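Local coordinates for protein CurF (Lyngbya majuscula, PDB 5DP2) that is the enoyl reductase-type cyclopropanase of curacin A biosynthesis, binds NADP and probably forms a cyclopropane ring on a substrate carried by acyl carrier protein, at residues S129-V134 and L308-Y313; I139-F144 and D283-D288; A174-A179 and S184-T189. All coordinates share one frame; numbering follows the deposited sequence. Where two conformers were deposited one is given.

Overall arrangement
The three contacts lie in one enoyl reductase chain, with centres 18 to 20 Å apart. Along the chain contact 1 spans the widest interval, contact 2 falls within it, and contact 3 falls within contact 2. Helix 133-136 of contact 1 is followed directly by helix 140-153 of contact 2. Contact 3 joins helix 170-181 to strand 185-190 of the parallel sheet in the NADP-binding Rossmann fold. Helix 170-181 touches both other contacts: Gln177 OE1 receives the backbone N of Lys309, and Ala174 packs on Phe143. Phe143 also touches Leu311. Thus the 308-313 loop, helix 140-153 and helix 170-181 are in direct contact with one another, and contact 2 lies beside the bound NADP.

Contact 1: residues S129-V134 and L308-Y313; sequences SDLSMV and LKPLPY
Tyr313 and Val134 form one of two apolar touches between these segments; Leu131 and Pro310 form the other. The Tyr313 side chain starts at a CB that points toward 129-134. With chi1 at 62°, CG sits between the backbone N and the carbonyl carbon, and the ring reaches out beside the start of helix 133-136. In the Val134 conformer described, CG1 stands over one face of the ring. Val134 CG1 is 3.9 Å from Tyr313 CG, 3.5 Å from Tyr313 CD1, 3.3 Å from Tyr313 CE1 and 3.6 Å from Tyr313 CZ, which places it toward the rim. This CH-pi contact, 19° off the ring normal, need not hold in the other conformer. At the tip, Tyr313 OH hydrogen-bonds a water at 2.8 Å, and Ser132 OG holds the same water at 2.7 Å. Ser132 is also the helix N-cap, and its hydroxyl serves both the helix start and the water bridge. Leu131 CD2 rests on Pro310 CG at 3.8 Å. Ile139 packs on Leu131, and Thr138 touches Pro310 while its OG1 hydrogen-bonds Leu311 N. No direct hydrogen bond crosses between the segments: the touching is apolar, with one bridging water, as suits a surface contact.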
ATOM      1  N   SER A 129     -14.705  13.805   3.650  1.00 13.06           N
ATOM      2  CA  SER A 129     -16.149  13.760   3.428  1.00 15.18           C
ATOM      3  C   SER A 129     -16.583  13.838   1.967  1.00 13.41           C
ATOM      4  O   SER A 129     -17.631  13.302   1.615  1.00 18.49           O
ATOM      5  CB  SER A 129     -16.839  14.860   4.210  1.00 19.15           C
ATOM      6  OG  SER A 129     -16.389  16.132   3.793  1.00 24.04           O
ATOM      7  N   ASP A 130     -15.765  14.465   1.118  1.00 11.27           N
ATOM      8  CA  ASP A 130     -16.171  14.659  -0.278  1.00 12.48           C
ATOM      9  C   ASP A 130     -15.812  13.489  -1.193  1.00 12.38           C
ATOM     10  O   ASP A 130     -16.233  13.450  -2.346  1.00 17.72           O
ATOM     11  CB  ASP A 130     -15.594  15.963  -0.852  1.00 15.54           C
ATOM     12  CG  ASP A 130     -16.165  17.194  -0.183  1.00 21.23           C
ATOM     13  OD1 ASP A 130     -17.319  17.151   0.285  1.00 28.45           O
ATOM     14  OD2 ASP A 130     -15.458  18.214  -0.109  1.00 31.30           O
ATOM     15  N   LEU A 131     -15.092  12.500  -0.674  1.00  9.47           N
ATOM     16  CA  LEU A 131     -14.757  11.310  -1.447  1.00  9.19           C
ATOM     17  C   LEU A 131     -15.818  10.233  -1.231  1.00  9.08           C
ATOM     18  O   LEU A 131     -16.399  10.108  -0.156  1.00 11.46           O
ATOM     19  CB  LEU A 131     -13.397  10.782  -1.034  1.00  9.50           C
ATOM     20  CG  LEU A 131     -12.226  11.709  -1.249  1.00 10.77           C
ATOM     21  CD1 LEU A 131     -10.933  11.016  -0.836  1.00 12.59           C
ATOM     22  CD2 LEU A 131     -12.157  12.186  -2.695  1.00 11.62           C
ATOM     23  N   SER A 132     -16.050   9.421  -2.257  1.00  8.83           N
ATOM     24  CA  SER A 132     -16.859   8.215  -2.077  1.00  8.74           C
ATOM     25  C   SER A 132     -16.109   7.178  -1.230  1.00  7.73           C
ATOM     26  O   SER A 132     -14.885   7.283  -1.050  1.00  7.40           O
ATOM     27  CB  SER A 132     -17.230   7.644  -3.433  1.00  9.32           C
ATOM     28  OG  SER A 132     -16.076   7.086  -4.034  1.00  9.29           O
ATOM     29  N   MET A 133     -16.840   6.176  -0.731  1.00  7.71           N
ATOM     30  CA  MET A 133     -16.175   5.071  -0.053  1.00  7.40           C
ATOM     31  C   MET A 133     -15.114   4.401  -0.919  1.00  6.81           C
ATOM     32  O   MET A 133     -14.003   4.157  -0.462  1.00  6.90           O
ATOM     33  CB  MET A 133     -17.189   4.038   0.459  1.00  8.34           C
ATOM     34  CG  MET A 133     -18.037   4.514   1.627  1.00  9.47           C
ATOM     35  SD  MET A 133     -17.089   4.542   3.144  1.00  9.67           S
ATOM     36  CE  MET A 133     -18.272   5.223   4.271  1.00 12.18           C
ATOM     37  N   VAL A 134     -15.452   4.112  -2.178  1.00  7.06           N
ATOM     38  CA  VAL A 134     -14.495   3.449  -3.064  0.63  6.88           C
ATOM     39  C   VAL A 134     -13.262   4.320  -3.303  1.00  6.59           C
ATOM     40  O   VAL A 134     -12.142   3.837  -3.297  1.00  7.34           O
ATOM     41  CB  VAL A 134     -15.191   3.050  -4.372  0.63  7.48           C
ATOM     42  CG1 VAL A 134     -14.173   2.720  -5.446  0.63  8.20           C
ATOM     43  CG2 VAL A 134     -16.103   1.848  -4.124  0.63  8.67           C
ATOM     44  N   LEU A 308      -3.777  16.043  -3.409  1.00  7.92           N
ATOM     45  CA  LEU A 308      -3.677  14.615  -3.749  1.00  7.55           C
ATOM     46  C   LEU A 308      -5.085  14.147  -4.095  1.00  7.32           C
ATOM     47  O   LEU A 308      -6.078  14.682  -3.588  1.00  8.33           O
ATOM     48  CB  LEU A 308      -3.108  13.791  -2.599  1.00  7.62           C
ATOM     49  CG  LEU A 308      -1.685  14.183  -2.193  1.00  7.67           C
ATOM     50  CD1 LEU A 308      -1.294  13.382  -0.961  1.00  7.92           C
ATOM     51  CD2 LEU A 308      -0.663  13.971  -3.309  1.00  8.24           C
ATOM     52  N   LYS A 309      -5.159  13.128  -4.968  1.00  7.47           N
ATOM     53  CA  LYS A 309      -6.417  12.601  -5.462  1.00  7.38           C
ATOM     54  C   LYS A 309      -6.464  11.097  -5.251  1.00  6.15           C
ATOM     55  O   LYS A 309      -5.416  10.440  -5.196  1.00  6.57           O
ATOM     56  CB  LYS A 309      -6.559  12.880  -6.964  1.00  9.93           C
ATOM     57  CG  LYS A 309      -6.498  14.321  -7.387  1.00 16.08           C
ATOM     58  CD  LYS A 309      -7.844  14.979  -7.377  1.00 20.97           C
ATOM     59  CE  LYS A 309      -7.875  16.276  -8.187  1.00 25.08           C
ATOM     60  NZ  LYS A 309      -7.407  17.505  -7.496  1.00 25.02           N
ATOM     61  N   PRO A 310      -7.662  10.523  -5.173  1.00  6.18           N
ATOM     62  CA  PRO A 310      -7.765   9.077  -5.157  1.00  6.64           C
ATOM     63  C   PRO A 310      -7.010   8.470  -6.329  1.00  6.14           C
ATOM     64  O   PRO A 310      -6.883   9.064  -7.419  1.00  7.51           O
ATOM     65  CB  PRO A 310      -9.263   8.806  -5.305  1.00  8.27           C
ATOM     66  CG  PRO A 310      -9.930  10.058  -4.929  1.00  9.98           C
ATOM     67  CD  PRO A 310      -8.984  11.180  -5.167  1.00  7.61           C
ATOM     68  N   LEU A 311      -6.515   7.251  -6.126  1.00  5.67           N
ATOM     69  CA  LEU A 311      -5.903   6.507  -7.239  1.00  5.58           C
ATOM     70  C   LEU A 311      -6.944   6.086  -8.244  1.00  5.92           C
ATOM     71  O   LEU A 311      -8.113   5.905  -7.897  1.00  6.38           O
ATOM     72  CB  LEU A 311      -5.191   5.259  -6.706  1.00  5.56           C
ATOM     73  CG  LEU A 311      -4.133   5.488  -5.648  1.00  6.58           C
ATOM     74  CD1 LEU A 311      -3.464   4.158  -5.312  1.00  8.10           C
ATOM     75  CD2 LEU A 311      -3.125   6.564  -6.068  1.00  7.67           C
ATOM     76  N   PRO A 312      -6.522   5.834  -9.497  1.00  6.24           N
ATOM     77  CA  PRO A 312      -7.377   5.054 -10.416  1.00  6.34           C
ATOM     78  C   PRO A 312      -7.767   3.745  -9.740  1.00  5.84           C
ATOM     79  O   PRO A 312      -6.957   3.183  -8.985  1.00  6.17           O
ATOM     80  CB  PRO A 312      -6.470   4.820 -11.639  1.00  7.16           C
ATOM     81  CG  PRO A 312      -5.460   5.917 -11.556  1.00  7.60           C
ATOM     82  CD  PRO A 312      -5.207   6.082 -10.101  1.00  6.65           C
ATOM     83  N   TYR A 313      -8.959   3.273 -10.035  1.00  6.76           N
ATOM     84  CA  TYR A 313      -9.412   2.041  -9.387  1.00  6.72           C
ATOM     85  C   TYR A 313     -10.325   1.244 -10.306  1.00  7.04           C
ATOM     86  O   TYR A 313     -10.887   1.744 -11.273  1.00  8.39           O
ATOM     87  CB  TYR A 313     -10.118   2.328  -8.049  1.00  7.86           C
ATOM     88  CG  TYR A 313     -11.381   3.162  -8.158  1.00  8.39           C
ATOM     89  CD1 TYR A 313     -12.596   2.581  -8.561  1.00 10.61           C
ATOM     90  CD2 TYR A 313     -11.359   4.533  -7.928  1.00  9.61           C
ATOM     91  CE1 TYR A 313     -13.744   3.342  -8.701  1.00 12.88           C
ATOM     92  CE2 TYR A 313     -12.505   5.305  -8.043  1.00 10.92           C
ATOM     93  CZ  TYR A 313     -13.697   4.705  -8.432  1.00 12.04           C
ATOM     94  OH  TYR A 313     -14.836   5.471  -8.572  1.00 14.66           O
TER
HETATM   95  O   HOH W   1     -16.571   6.457  -6.624  1.00 20.16           O

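Contact 2: residues I139-F144 and D283-D288; sequences IFMSFF and DEFVRD
The Phe285 ring meets Phe140 obliquely and takes Met141 and Phe144 at its edge. The Phe140 and Phe285 planes are at 33°, with centroids 5.1 Å apart, so the pair is neither a stack nor a T. Phe140 CZ and Phe285 CZ come within 3.4 Å. In the Met141 conformer described, Met141 CE lies in the plane of the Phe285 ring, 4.0 Å from Phe285 CE2. In this conformer the sulfur is beside the edge too, a Met-aromatic contact, and the chain bends at chi2 and chi3, which folds the methyl end back to the ring edge. Phe144 CB lies near the same ring plane, 4.4 Å from Phe285 CZ. Within helix 140-153, Phe140 CD1 sits 3.6 Å above the centre of the Phe144 ring; Phe144 and Phe285 lie on the same side of the Phe140 plane. No hydrogen bond crosses between the segments. The axes of 140-144 and 283-287 stay 13.4 Å apart and run nearly perpendicular, at 97°. Side chains bridge that distance. Met141 is also about 4 Å from the bound NADP at its nearest. Helix 290-305 packs on Phe144, and strand 103-107 covers part of Phe140.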
ATOM      1  N   ILE A 139      -6.697   5.052  -0.498  1.00  5.30           N
ATOM      2  CA  ILE A 139      -5.713   5.960   0.102  1.00  5.74           C
ATOM      3  C   ILE A 139      -4.668   5.309   1.009  1.00  5.26           C
ATOM      4  O   ILE A 139      -3.476   5.533   0.830  1.00  5.63           O
ATOM      5  CB  ILE A 139      -6.437   7.100   0.887  1.00  6.44           C
ATOM      6  CG1 ILE A 139      -7.238   7.974  -0.072  1.00  7.51           C
ATOM      7  CG2 ILE A 139      -5.428   7.908   1.694  1.00  7.12           C
ATOM      8  CD1 ILE A 139      -8.096   9.015   0.607  1.00  8.75           C
ATOM      9  N   PHE A 140      -5.111   4.576   2.048  1.00  4.94           N
ATOM     10  CA  PHE A 140      -4.259   4.365   3.224  1.00  4.78           C
ATOM     11  C   PHE A 140      -2.907   3.705   2.937  1.00  4.40           C
ATOM     12  O   PHE A 140      -1.855   4.315   3.148  1.00  4.71           O
ATOM     13  CB  PHE A 140      -5.038   3.573   4.302  1.00  4.81           C
ATOM     14  CG  PHE A 140      -4.268   3.356   5.568  1.00  4.86           C
ATOM     15  CD1 PHE A 140      -4.211   4.347   6.555  1.00  5.58           C
ATOM     16  CD2 PHE A 140      -3.564   2.180   5.788  1.00  5.19           C
ATOM     17  CE1 PHE A 140      -3.470   4.151   7.705  1.00  6.25           C
ATOM     18  CE2 PHE A 140      -2.827   1.978   6.945  1.00  5.86           C
ATOM     19  CZ  PHE A 140      -2.772   2.979   7.898  1.00  6.51           C
ATOM     20  N   MET A 141      -2.890   2.441   2.518  1.00  4.59           N
ATOM     21  CA  MET A 141      -1.608   1.783   2.476  0.65  4.62           C
ATOM     22  C   MET A 141      -0.696   2.411   1.414  1.00  4.35           C
ATOM     23  O   MET A 141       0.503   2.621   1.653  1.00  5.15           O
ATOM     24  CB  MET A 141      -1.781   0.285   2.278  0.65  5.42           C
ATOM     25  CG  MET A 141      -0.511  -0.501   2.428  0.65  6.13           C
ATOM     26  SD  MET A 141       0.325  -0.425   4.013  0.65  8.69           S
ATOM     27  CE  MET A 141      -0.668  -1.574   4.957  0.65 10.48           C
ATOM     28  N   SER A 142      -1.233   2.704   0.241  1.00  4.33           N
ATOM     29  CA  SER A 142      -0.382   3.195  -0.850  1.00  4.49           C
ATOM     30  C   SER A 142       0.200   4.586  -0.540  1.00  4.10           C
ATOM     31  O   SER A 142       1.398   4.813  -0.715  1.00  4.36           O
ATOM     32  CB  SER A 142      -1.134   3.180  -2.167  1.00  4.95           C
ATOM     33  OG  SER A 142      -1.554   1.876  -2.524  1.00  5.66           O
ATOM     34  N   PHE A 143      -0.656   5.526  -0.121  1.00  4.15           N
ATOM     35  CA  PHE A 143      -0.153   6.859   0.197  1.00  4.36           C
ATOM     36  C   PHE A 143       0.658   6.903   1.465  1.00  4.12           C
ATOM     37  O   PHE A 143       1.608   7.695   1.544  1.00  4.60           O
ATOM     38  CB  PHE A 143      -1.267   7.916   0.232  1.00  4.47           C
ATOM     39  CG  PHE A 143      -1.737   8.358  -1.133  1.00  4.59           C
ATOM     40  CD1 PHE A 143      -1.101   9.409  -1.781  1.00  5.60           C
ATOM     41  CD2 PHE A 143      -2.781   7.717  -1.766  1.00  5.27           C
ATOM     42  CE1 PHE A 143      -1.540   9.844  -3.024  1.00  6.53           C
ATOM     43  CE2 PHE A 143      -3.239   8.168  -3.005  1.00  6.61           C
ATOM     44  CZ  PHE A 143      -2.612   9.235  -3.627  1.00  7.19           C
ATOM     45  N   PHE A 144       0.294   6.146   2.511  1.00  4.10           N
ATOM     46  CA  PHE A 144       1.083   6.218   3.733  1.00  4.31           C
ATOM     47  C   PHE A 144       2.489   5.670   3.472  1.00  4.52           C
ATOM     48  O   PHE A 144       3.482   6.222   3.958  1.00  5.03           O
ATOM     49  CB  PHE A 144       0.394   5.528   4.920  1.00  4.66           C
ATOM     50  CG  PHE A 144      -0.733   6.326   5.546  1.00  4.94           C
ATOM     51  CD1 PHE A 144      -1.770   6.886   4.807  1.00  5.18           C
ATOM     52  CD2 PHE A 144      -0.775   6.491   6.935  1.00  6.04           C
ATOM     53  CE1 PHE A 144      -2.799   7.587   5.407  1.00  6.18           C
ATOM     54  CE2 PHE A 144      -1.807   7.194   7.542  1.00  6.42           C
ATOM     55  CZ  PHE A 144      -2.816   7.734   6.783  1.00  6.28           C
ATOM     56  N   ASP A 283       5.185  -3.423  10.090  1.00  7.14           N
ATOM     57  CA  ASP A 283       5.983  -3.375  11.284  1.00  7.69           C
ATOM     58  C   ASP A 283       5.868  -2.017  11.994  1.00  7.67           C
ATOM     59  O   ASP A 283       5.797  -1.917  13.216  1.00  8.99           O
ATOM     60  CB  ASP A 283       7.481  -3.592  10.994  1.00  8.29           C
ATOM     61  CG  ASP A 283       7.867  -4.997  10.572  1.00  9.20           C
ATOM     62  OD1 ASP A 283       7.132  -5.944  10.896  1.00 10.41           O
ATOM     63  OD2 ASP A 283       8.935  -5.124   9.917  1.00 10.52           O
ATOM     64  N   GLU A 284       5.880  -0.939  11.187  1.00  6.95           N
ATOM     65  CA  GLU A 284       5.786   0.421  11.761  1.00  7.38           C
ATOM     66  C   GLU A 284       4.451   0.639  12.460  1.00  7.65           C
ATOM     67  O   GLU A 284       4.408   1.309  13.520  1.00  9.10           O
ATOM     68  CB  GLU A 284       6.000   1.467  10.669  1.00  7.80           C
ATOM     69  CG  GLU A 284       7.371   1.417  10.015  1.00  8.54           C
ATOM     70  CD  GLU A 284       8.501   1.766  10.940  1.00 10.73           C
ATOM     71  OE1 GLU A 284       8.295   2.564  11.899  1.00 13.85           O
ATOM     72  OE2 GLU A 284       9.617   1.245  10.735  1.00 12.62           O
ATOM     73  N   PHE A 285       3.357   0.149  11.868  1.00  7.20           N
ATOM     74  CA  PHE A 285       2.032   0.332  12.453  1.00  7.96           C
ATOM     75  C   PHE A 285       1.907  -0.402  13.803  1.00  9.75           C
ATOM     76  O   PHE A 285       1.347   0.147  14.751  1.00 14.29           O
ATOM     77  CB  PHE A 285       0.938  -0.117  11.482  1.00  8.36           C
ATOM     78  CG  PHE A 285       0.833   0.715  10.216  1.00  7.64           C
ATOM     79  CD1 PHE A 285       0.886   2.093  10.254  1.00  8.39           C
ATOM     80  CD2 PHE A 285       0.635   0.108   8.990  1.00  8.69           C
ATOM     81  CE1 PHE A 285       0.769   2.851   9.095  1.00  9.72           C
ATOM     82  CE2 PHE A 285       0.504   0.868   7.843  1.00 10.16           C
ATOM     83  CZ  PHE A 285       0.567   2.228   7.890  1.00 10.20           C
ATOM     84  N   VAL A 286       2.434  -1.615  13.879  1.00  9.18           N
ATOM     85  CA  VAL A 286       2.394  -2.406  15.121  0.62 10.57           C
ATOM     86  C   VAL A 286       3.298  -1.801  16.182  1.00 10.79           C
ATOM     87  O   VAL A 286       3.002  -1.826  17.390  1.00 12.98           O
ATOM     88  CB  VAL A 286       2.809  -3.865  14.844  0.62 11.49           C
ATOM     89  CG1 VAL A 286       3.000  -4.647  16.141  0.62 12.00           C
ATOM     90  CG2 VAL A 286       1.766  -4.523  13.970  0.62 11.70           C
ATOM     91  N   ARG A 287       4.431  -1.257  15.743  1.00 10.36           N
ATOM     92  CA  ARG A 287       5.395  -0.660  16.652  1.00 10.54           C
ATOM     93  C   ARG A 287       4.838   0.550  17.426  1.00 12.17           C
ATOM     94  O   ARG A 287       5.128   0.715  18.606  1.00 14.74           O
ATOM     95  CB  ARG A 287       6.616  -0.279  15.838  1.00 10.91           C
ATOM     96  CG  ARG A 287       7.702   0.441  16.577  1.00 11.65           C
ATOM     97  CD  ARG A 287       8.866   0.819  15.622  1.00 12.18           C
ATOM     98  NE  ARG A 287       9.849   1.629  16.276  1.00 11.26           N
ATOM     99  CZ  ARG A 287       9.727   2.936  16.476  1.00 10.04           C
ATOM    100  NH1 ARG A 287       8.706   3.617  15.995  1.00 11.06           N
ATOM    101  NH2 ARG A 287      10.627   3.550  17.219  1.00 11.01           N
ATOM    102  N   ASP A 288       4.055   1.394  16.771  1.00 10.48           N
ATOM    103  CA  ASP A 288       3.613   2.669  17.374  1.00 11.77           C
ATOM    104  C   ASP A 288       2.274   3.080  16.772  1.00 10.42           C
ATOM    105  O   ASP A 288       2.232   3.422  15.616  1.00  8.46           O
ATOM    106  CB  ASP A 288       4.676   3.721  17.090  1.00 12.93           C
ATOM    107  CG  ASP A 288       4.365   5.055  17.714  1.00 16.38           C
ATOM    108  OD1 ASP A 288       3.303   5.234  18.350  1.00 16.97           O
ATOM    109  OD2 ASP A 288       5.224   5.940  17.572  1.00 23.15           O
TER

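Contact 3: residues A174-A179 and S184-T189; sequences AAVQLA and SEVFAT
Ala179, near the C-terminal end of helix 170-181, meets Ser184 at the start of a strand in a beta-alpha-beta unit of the Rossmann fold. The unit runs from strand 161-164 through helix 170-181 to strand 185-190. The two strands are parallel neighbours in the six-stranded sheet, and only a short turn separates the helix from the second one.

The polar part is concentrated on one atom. Ala179 O accepts both Ser184 N, at 3.0 Å, and Ser184 OG. The N-H bond is fairly straight, with 162° at the hydrogen. Both donors approach from the same face of the carbonyl plane, but at different heights. The backbone N is tilted 24° from the plane, whereas the hydroxyl stands well above it and is not on a lone pair. This double grip ties the turn to the last part of the helix.

The apolar part lies between helix and sheet. Val186 CB points toward the helix, and CG2, placed anti to the carbonyl carbon, touches Ala179 CB at 3.7 Å. Its other branch, CG1, is anti to the backbone N and faces Val176 CG2 more loosely, at 4.3 Å. Val176 also packs on Ile164 of strand 161-164, so Val176 touches side chains of both strands.

Chi1 of 68° places Ser184 OG between the backbone N and the carbonyl carbon, where the bond to Ala179 O holds it, 2.8 Å from Ala179 O and 3.3 Å from Ala179 CB.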
ATOM      1  N   ALA A 174       0.683   6.290  -6.108  1.00  4.38           N
ATOM      2  CA  ALA A 174       0.734   7.238  -4.989  1.00  4.35           C
ATOM      3  C   ALA A 174       2.065   7.978  -4.967  1.00  4.38           C
ATOM      4  O   ALA A 174       2.107   9.202  -4.747  1.00  4.93           O
ATOM      5  CB  ALA A 174       0.496   6.523  -3.667  1.00  4.75           C
ATOM      6  N   ALA A 175       3.154   7.259  -5.196  1.00  4.27           N
ATOM      7  CA  ALA A 175       4.477   7.867  -5.234  1.00  4.49           C
ATOM      8  C   ALA A 175       4.594   8.887  -6.358  1.00  4.62           C
ATOM      9  O   ALA A 175       5.218   9.940  -6.160  1.00  5.20           O
ATOM     10  CB  ALA A 175       5.543   6.791  -5.340  1.00  4.80           C
ATOM     11  N   VAL A 176       4.024   8.613  -7.534  1.00  4.83           N
ATOM     12  CA  VAL A 176       4.073   9.611  -8.609  1.00  5.34           C
ATOM     13  C   VAL A 176       3.354  10.884  -8.169  1.00  5.29           C
ATOM     14  O   VAL A 176       3.870  11.993  -8.337  1.00  5.89           O
ATOM     15  CB  VAL A 176       3.484   9.066  -9.939  1.00  6.30           C
ATOM     16  CG1 VAL A 176       3.343  10.192 -10.950  1.00  7.62           C
ATOM     17  CG2 VAL A 176       4.357   7.950 -10.500  1.00  7.03           C
ATOM     18  N   GLN A 177       2.149  10.747  -7.624  1.00  5.02           N
ATOM     19  CA  GLN A 177       1.414  11.930  -7.197  1.00  5.24           C
ATOM     20  C   GLN A 177       2.215  12.717  -6.168  1.00  5.16           C
ATOM     21  O   GLN A 177       2.305  13.955  -6.237  1.00  5.84           O
ATOM     22  CB  GLN A 177       0.058  11.574  -6.578  1.00  5.62           C
ATOM     23  CG  GLN A 177      -1.012  11.169  -7.570  1.00  6.63           C
ATOM     24  CD  GLN A 177      -2.383  11.235  -6.923  1.00  6.60           C
ATOM     25  OE1 GLN A 177      -2.695  12.199  -6.217  1.00  8.24           O
ATOM     26  NE2 GLN A 177      -3.212  10.242  -7.184  1.00  6.68           N
ATOM     27  N   LEU A 178       2.774  12.039  -5.173  1.00  4.99           N
ATOM     28  CA  LEU A 178       3.519  12.725  -4.123  1.00  5.42           C
ATOM     29  C   LEU A 178       4.809  13.350  -4.647  1.00  5.96           C
ATOM     30  O   LEU A 178       5.138  14.495  -4.305  1.00  6.31           O
ATOM     31  CB  LEU A 178       3.818  11.759  -2.967  1.00  5.65           C
ATOM     32  CG  LEU A 178       2.642  11.546  -2.039  1.00  7.07           C
ATOM     33  CD1 LEU A 178       2.854  10.280  -1.228  1.00  9.01           C
ATOM     34  CD2 LEU A 178       2.462  12.739  -1.121  1.00  9.07           C
ATOM     35  N   ALA A 179       5.556  12.618  -5.470  1.00  5.65           N
ATOM     36  CA  ALA A 179       6.779  13.169  -6.005  1.00  5.65           C
ATOM     37  C   ALA A 179       6.503  14.458  -6.799  1.00  5.85           C
ATOM     38  O   ALA A 179       7.266  15.421  -6.701  1.00  7.36           O
ATOM     39  CB  ALA A 179       7.500  12.139  -6.856  1.00  6.62           C
ATOM     40  N   SER A 184       9.352  17.342  -7.683  1.00  7.14           N
ATOM     41  CA  SER A 184      10.455  16.570  -8.220  1.00  7.31           C
ATOM     42  C   SER A 184      10.143  16.122  -9.660  1.00  6.95           C
ATOM     43  O   SER A 184       9.000  16.185 -10.123  1.00  8.20           O
ATOM     44  CB  SER A 184      10.829  15.437  -7.291  1.00  8.04           C
ATOM     45  OG  SER A 184       9.866  14.478  -7.221  1.00 10.41           O
ATOM     46  N   GLU A 185      11.218  15.717 -10.364  1.00  7.40           N
ATOM     47  CA  GLU A 185      11.163  15.226 -11.745  1.00  8.09           C
ATOM     48  C   GLU A 185      11.046  13.691 -11.722  1.00  7.27           C
ATOM     49  O   GLU A 185      11.984  13.003 -11.314  1.00  7.85           O
ATOM     50  CB  GLU A 185      12.388  15.638 -12.529  1.00  9.05           C
ATOM     51  CG  GLU A 185      12.242  15.256 -13.983  1.00 10.97           C
ATOM     52  CD  GLU A 185      13.416  15.624 -14.865  1.00 12.52           C
ATOM     53  OE1 GLU A 185      14.507  15.939 -14.327  1.00 14.79           O
ATOM     54  OE2 GLU A 185      13.249  15.546 -16.097  1.00 18.12           O
ATOM     55  N   VAL A 186       9.891  13.182 -12.136  1.00  7.73           N
ATOM     56  CA  VAL A 186       9.618  11.752 -12.088  1.00  6.99           C
ATOM     57  C   VAL A 186      10.146  11.043 -13.346  1.00  6.55           C
ATOM     58  O   VAL A 186       9.844  11.439 -14.474  1.00  8.56           O
ATOM     59  CB  VAL A 186       8.102  11.480 -11.932  1.00  7.98           C
ATOM     60  CG1 VAL A 186       7.771  10.010 -12.135  1.00  8.42           C
ATOM     61  CG2 VAL A 186       7.637  11.940 -10.563  1.00  9.61           C
ATOM     62  N   PHE A 187      10.863   9.956 -13.103  1.00  6.03           N
ATOM     63  CA  PHE A 187      11.221   8.965 -14.103  1.00  6.34           C
ATOM     64  C   PHE A 187      10.469   7.702 -13.683  1.00  5.99           C
ATOM     65  O   PHE A 187      10.577   7.285 -12.543  1.00 10.45           O
ATOM     66  CB  PHE A 187      12.729   8.710 -14.090  1.00  6.95           C
ATOM     67  CG  PHE A 187      13.575   9.882 -14.517  1.00  7.23           C
ATOM     68  CD1 PHE A 187      13.707  11.019 -13.730  1.00  8.51           C
ATOM     69  CD2 PHE A 187      14.268   9.847 -15.703  1.00  9.53           C
ATOM     70  CE1 PHE A 187      14.471  12.084 -14.119  1.00 10.51           C
ATOM     71  CE2 PHE A 187      15.043  10.917 -16.101  1.00 11.34           C
ATOM     72  CZ  PHE A 187      15.148  12.041 -15.307  1.00 11.41           C
ATOM     73  N   ALA A 188       9.654   7.143 -14.543  1.00  5.84           N
ATOM     74  CA  ALA A 188       8.806   6.001 -14.167  1.00  6.13           C
ATOM     75  C   ALA A 188       9.156   4.783 -14.974  1.00  5.81           C
ATOM     76  O   ALA A 188       9.556   4.877 -16.139  1.00  7.21           O
ATOM     77  CB  ALA A 188       7.346   6.365 -14.399  1.00  7.01           C
ATOM     78  N   THR A 189       8.965   3.616 -14.357  1.00  5.26           N
ATOM     79  CA  THR A 189       9.002   2.353 -15.111  1.00  5.23           C
ATOM     80  C   THR A 189       7.684   1.616 -14.937  1.00  5.11           C
ATOM     81  O   THR A 189       7.034   1.673 -13.887  1.00  5.28           O
ATOM     82  CB  THR A 189      10.175   1.439 -14.734  1.00  6.06           C
ATOM     83  OG1 THR A 189       9.914   0.841 -13.456  1.00  5.83           O
ATOM     84  CG2 THR A 189      11.497   2.183 -14.758  1.00  7.18           C
TER